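Local coordinates for putative sugar binding protein (Bacteroides vulgatus ATCC 8482, PDB 3KEZ), which is a SusD-family outer-membrane protein that binds calcium and probably captures sugars or related nutrients at the cell surface, at residues L94-V99 and Q118-R123. Residues are numbered along the deposited sequence; the frame is centred on the assembly and turned at random.
Sequences LILMNV and QALAIR
I95 O is gripped twice near the end of helix 80-96: V99 N reaches I95 O at 2.8 Å and N98 N reaches the same oxygen at 3.0 Å. The side chain of this residue faces A119 on helix 109-134. With CG2 anti to the backbone N and CG1 beside it (chi1 -76°), the CG2 methyl of I95 stands 3.7 Å from A119 CB, while I23, L27 and I30 of helix 20-34 also pack on I95. In the part matching the family 'Starch-binding associating with outer membrane', of the TPR clan, the contact joins two successive helices, and A119 CB is also met by L96, whose CG lies 4.0 Å away. Both methyls of L96 reach L120, CD1 at 3.7 Å from L120 CD2 and CD2 at 3.9 Å from L120 CG. CD1 alone sits over the centre of one guanidinium face of R123, 3.5 Å from R123 CZ. That plane is held by an R123 NE salt bridge to D176 of helix 166-183 and an NH1 hydrogen bond to N93 of helix 80-96. With L96 cut back to an alanine, the guanidinium face would probably lose this apolar cover and a gap is likely to open beside L120, which also packs on S180 and L183 of helix 166-183.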
loop_
_atom_site.group_PDB
_atom_site.type_symbol
_atom_site.label_atom_id
_atom_site.label_comp_id
_atom_site.label_asym_id
_atom_site.label_seq_id
_atom_site.Cartn_x
_atom_site.Cartn_y
_atom_site.Cartn_z
ATOM N N LEU A 94 22.437 -0.242 -5.062
ATOM C CA LEU A 94 23.430 0.553 -5.789
ATOM C C LEU A 94 23.687 1.863 -5.064
ATOM O O LEU A 94 24.855 2.233 -4.831
ATOM C CB LEU A 94 22.989 0.824 -7.231
ATOM C CG LEU A 94 23.953 1.654 -8.091
ATOM C CD1 LEU A 94 25.321 0.959 -8.260
ATOM C CD2 LEU A 94 23.333 1.960 -9.446
ATOM N N ILE A 95 22.619 2.556 -4.685
ATOM C CA ILE A 95 22.765 3.813 -3.970
ATOM C C ILE A 95 23.453 3.571 -2.629
ATOM O O ILE A 95 24.405 4.271 -2.263
ATOM C CB ILE A 95 21.402 4.515 -3.710
ATOM C CG1 ILE A 95 20.904 5.169 -4.983
ATOM C CG2 ILE A 95 21.519 5.593 -2.574
ATOM C CD1 ILE A 95 19.378 5.546 -4.959
ATOM N N LEU A 96 22.955 2.589 -1.892
ATOM C CA LEU A 96 23.347 2.435 -0.483
ATOM C C LEU A 96 24.801 1.983 -0.354
ATOM O O LEU A 96 25.473 2.381 0.589
ATOM C CB LEU A 96 22.365 1.523 0.271
ATOM C CG LEU A 96 21.009 2.212 0.447
ATOM C CD1 LEU A 96 19.949 1.264 0.975
ATOM C CD2 LEU A 96 21.192 3.517 1.335
HETATM N N MSE A 97 25.297 1.217 -1.335
HETATM C CA MSE A 97 26.669 0.768 -1.311
HETATM C C MSE A 97 27.653 1.884 -1.699
HETATM O O MSE A 97 28.871 1.733 -1.537
HETATM C CB MSE A 97 26.854 -0.426 -2.262
HETATM C CG MSE A 97 26.129 -1.698 -1.863
HETATM SE SE MSE A 97 26.260 -2.989 -3.312
HETATM C CE MSE A 97 28.034 -3.589 -2.993
ATOM N N ASN A 98 27.145 3.002 -2.188
ATOM C CA ASN A 98 28.008 4.042 -2.737
ATOM C C ASN A 98 27.877 5.388 -2.071
ATOM O O ASN A 98 28.863 6.112 -1.943
ATOM C CB ASN A 98 27.770 4.158 -4.249
ATOM C CG ASN A 98 28.447 3.056 -5.006
ATOM O OD1 ASN A 98 29.644 3.129 -5.288
ATOM N ND2 ASN A 98 27.708 2.000 -5.302
ATOM N N VAL A 99 26.680 5.696 -1.586
ATOM C CA VAL A 99 26.383 7.034 -1.145
ATOM C C VAL A 99 27.298 7.520 -0.030
ATOM O O VAL A 99 27.629 8.704 0.009
ATOM C CB VAL A 99 24.885 7.216 -0.715
ATOM C CG1 VAL A 99 24.563 6.357 0.488
ATOM C CG2 VAL A 99 24.613 8.670 -0.438
ATOM N N GLN A 118 15.801 8.138 1.382
ATOM C CA GLN A 118 14.832 7.715 0.360
ATOM C C GLN A 118 15.099 6.273 -0.107
ATOM O O GLN A 118 14.186 5.460 -0.170
ATOM C CB GLN A 118 14.813 8.696 -0.819
ATOM C CG GLN A 118 14.270 10.083 -0.484
ATOM C CD GLN A 118 14.201 10.943 -1.736
ATOM O OE1 GLN A 118 13.774 10.465 -2.771
ATOM N NE2 GLN A 118 14.605 12.196 -1.638
ATOM N N ALA A 119 16.362 5.963 -0.362
ATOM C CA ALA A 119 16.782 4.625 -0.794
ATOM C C ALA A 119 16.473 3.546 0.247
ATOM O O ALA A 119 15.988 2.458 -0.100
ATOM C CB ALA A 119 18.257 4.625 -1.121
ATOM N N LEU A 120 16.740 3.856 1.518
ATOM C CA LEU A 120 16.416 2.974 2.636
ATOM C C LEU A 120 14.896 2.748 2.781
ATOM O O LEU A 120 14.466 1.617 2.908
ATOM C CB LEU A 120 16.975 3.532 3.950
ATOM C CG LEU A 120 18.484 3.320 4.121
ATOM C CD1 LEU A 120 19.058 4.192 5.223
ATOM C CD2 LEU A 120 18.747 1.827 4.398
ATOM N N ALA A 121 14.104 3.823 2.769
ATOM C CA ALA A 121 12.658 3.692 2.865
ATOM C C ALA A 121 12.057 2.863 1.736
ATOM O O ALA A 121 11.238 1.978 1.967
ATOM C CB ALA A 121 11.999 5.091 2.954
ATOM N N ILE A 122 12.509 3.118 0.514
ATOM C CA ILE A 122 12.078 2.408 -0.656
ATOM C C ILE A 122 12.465 0.932 -0.574
ATOM O O ILE A 122 11.648 0.099 -0.834
ATOM C CB ILE A 122 12.598 3.072 -1.950
ATOM C CG1 ILE A 122 11.875 4.409 -2.135
ATOM C CG2 ILE A 122 12.300 2.241 -3.198
ATOM C CD1 ILE A 122 12.507 5.364 -3.168
ATOM N N ARG A 123 13.686 0.612 -0.158
ATOM C CA ARG A 123 14.072 -0.791 -0.012
ATOM C C ARG A 123 13.198 -1.511 1.013
ATOM O O ARG A 123 12.837 -2.660 0.799
ATOM C CB ARG A 123 15.555 -0.958 0.340
ATOM C CG ARG A 123 16.035 -2.417 0.241
ATOM C CD ARG A 123 17.558 -2.481 0.298
ATOM N NE ARG A 123 18.060 -2.115 1.622
ATOM C CZ ARG A 123 19.347 -2.026 1.970
ATOM N NH1 ARG A 123 20.311 -2.281 1.084
ATOM N NH2 ARG A 123 19.661 -1.703 3.225
#